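Local coordinates for protein possible galactose mutarotase (Streptomyces platensis subsp. rosaceus, PDB 4RNL) that probably interconverts the alpha and beta anomers of galactose or a related aldose, though its true substrate is not established, at residues Thr275-Gln280 / Gln310-Ser315. Residues are numbered along the deposited sequence; the frame is centred on the assembly and turned at random.
Sequences TEPGLQ and QHFPDS
Gln-310 reaches across to Gln-280, where NE2 of Gln-310 donates to OE1 of Gln-280, 2.8 Å away. The donor lies in the carbonyl plane of Gln-280, on a lone pair, while the two amide planes are turned 59° against each other. With chi1 at 62°, CG of Gln-310 sits between its own backbone N and carbonyl carbon, and the extended chain beyond carries NE2 over CB of Gln-280, at 3.5 Å. NE2 of Gln-310 also bonds OD1 of Asn-244, and NE2 of Gln-280 bonds Asp-242, so the pair is held from both ends. A leucine here would probably leave both OE1 of Gln-280 and OD1 of Asn-244 without this donor, the Gln-280 amide then held through Asp-242 alone among the bonds named.

One step along, His-311 packs its ring face on Pro-277, whose CG stands 3.8 Å from the centroid in a CH-pi contact. The carboxylate of Glu-276 comes to the ring edge instead, where ND1 donates to OE1, although the exact place of OE1 is uncertain; OE2 is bonded to Ser-334. Phe-312 turns its edge, not its face, to the backbone, with CE1 3.5 Å from O of Pro-277. The backbones pair at Gly-278 and Gln-310: Gln-310 N bonds Gly-278 O at 2.9 Å, and Gly-278 N makes a weak bond to Gln-310 O. This is an antiparallel bridge at the end of strand 305-310, in the beta-sandwich fold of galactose mutarotases; a glycerol bound near Gln-280 is consistent with a pocket there.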
# COMPACT_ATOMS: atom_id res chain seq x y z
N THR A 275 -3.61 -12.11 -0.47
CA THR A 275 -3.09 -13.23 -1.25
C THR A 275 -1.56 -13.19 -1.30
O THR A 275 -0.91 -14.17 -1.67
CB THR A 275 -3.60 -13.13 -2.69
OG1 THR A 275 -3.32 -11.81 -3.19
CG2 THR A 275 -5.11 -13.37 -2.75
N GLU A 276 -0.99 -12.05 -0.93
CA GLU A 276 0.45 -11.81 -1.08
C GLU A 276 1.31 -12.63 -0.11
O GLU A 276 0.85 -12.99 0.98
CB GLU A 276 0.75 -10.32 -0.87
CG GLU A 276 0.21 -9.43 -1.98
CD GLU A 276 1.00 -9.56 -3.28
OE1 GLU A 276 2.22 -9.83 -3.22
OE2 GLU A 276 0.41 -9.40 -4.37
N PRO A 277 2.57 -12.89 -0.49
CA PRO A 277 3.49 -13.64 0.38
C PRO A 277 4.26 -12.75 1.36
O PRO A 277 4.93 -13.26 2.27
CB PRO A 277 4.48 -14.23 -0.63
CG PRO A 277 4.57 -13.16 -1.71
CD PRO A 277 3.16 -12.63 -1.82
N GLY A 278 4.21 -11.45 1.16
CA GLY A 278 5.01 -10.56 1.97
C GLY A 278 4.24 -9.36 2.49
O GLY A 278 3.17 -9.00 1.99
N LEU A 279 4.80 -8.73 3.51
CA LEU A 279 4.22 -7.53 4.07
C LEU A 279 5.34 -6.60 4.49
O LEU A 279 6.19 -6.98 5.28
CB LEU A 279 3.31 -7.88 5.26
CG LEU A 279 2.59 -6.75 6.00
CD1 LEU A 279 1.29 -7.28 6.61
CD2 LEU A 279 3.45 -6.22 7.13
N GLN A 280 5.33 -5.38 3.97
CA GLN A 280 6.29 -4.37 4.42
C GLN A 280 5.66 -3.62 5.59
O GLN A 280 4.57 -3.09 5.47
CB GLN A 280 6.59 -3.38 3.29
CG GLN A 280 7.78 -2.47 3.56
CD GLN A 280 9.11 -3.16 3.31
OE1 GLN A 280 9.15 -4.25 2.73
NE2 GLN A 280 10.20 -2.54 3.77
N GLN A 310 2.73 -7.38 -0.42
CA GLN A 310 3.62 -7.28 -1.57
C GLN A 310 4.40 -8.57 -1.79
O GLN A 310 4.40 -9.46 -0.94
CB GLN A 310 4.61 -6.15 -1.30
CG GLN A 310 5.47 -6.44 -0.07
CD GLN A 310 6.59 -5.45 0.12
OE1 GLN A 310 6.58 -4.37 -0.48
NE2 GLN A 310 7.57 -5.80 0.96
N HIS A 311 5.06 -8.67 -2.94
CA HIS A 311 6.15 -9.63 -3.08
C HIS A 311 7.42 -9.00 -2.49
O HIS A 311 7.45 -7.79 -2.25
CB HIS A 311 6.34 -10.03 -4.55
CG HIS A 311 5.41 -11.13 -5.00
ND1 HIS A 311 4.05 -11.08 -4.79
CD2 HIS A 311 5.65 -12.29 -5.65
CE1 HIS A 311 3.49 -12.17 -5.28
NE2 HIS A 311 4.44 -12.92 -5.81
N PHE A 312 8.44 -9.81 -2.24
CA PHE A 312 9.61 -9.37 -1.46
C PHE A 312 10.44 -8.32 -2.20
O PHE A 312 10.52 -8.33 -3.43
CB PHE A 312 10.53 -10.57 -1.16
CG PHE A 312 9.89 -11.68 -0.36
CD1 PHE A 312 8.62 -11.55 0.20
CD2 PHE A 312 10.57 -12.87 -0.18
CE1 PHE A 312 8.05 -12.59 0.93
CE2 PHE A 312 10.02 -13.92 0.55
CZ PHE A 312 8.76 -13.78 1.10
N PRO A 313 11.09 -7.40 -1.44
CA PRO A 313 12.01 -6.42 -2.03
C PRO A 313 13.07 -7.10 -2.89
O PRO A 313 13.55 -8.17 -2.52
CB PRO A 313 12.67 -5.78 -0.81
CG PRO A 313 11.64 -5.90 0.27
CD PRO A 313 10.94 -7.22 0.02
N ASP A 314 13.41 -6.47 -4.01
CA ASP A 314 14.49 -6.90 -4.89
C ASP A 314 14.25 -8.26 -5.55
O ASP A 314 15.19 -8.93 -5.98
CB ASP A 314 15.85 -6.91 -4.15
CG ASP A 314 17.03 -6.85 -5.11
OD1 ASP A 314 16.87 -6.21 -6.18
OD2 ASP A 314 18.09 -7.44 -4.82
N SER A 315 12.99 -8.67 -5.65
CA SER A 315 12.68 -9.97 -6.29
C SER A 315 13.20 -10.13 -7.72
O SER A 315 13.62 -11.24 -8.10
CB SER A 315 11.18 -10.28 -6.21
OG SER A 315 10.77 -10.42 -4.85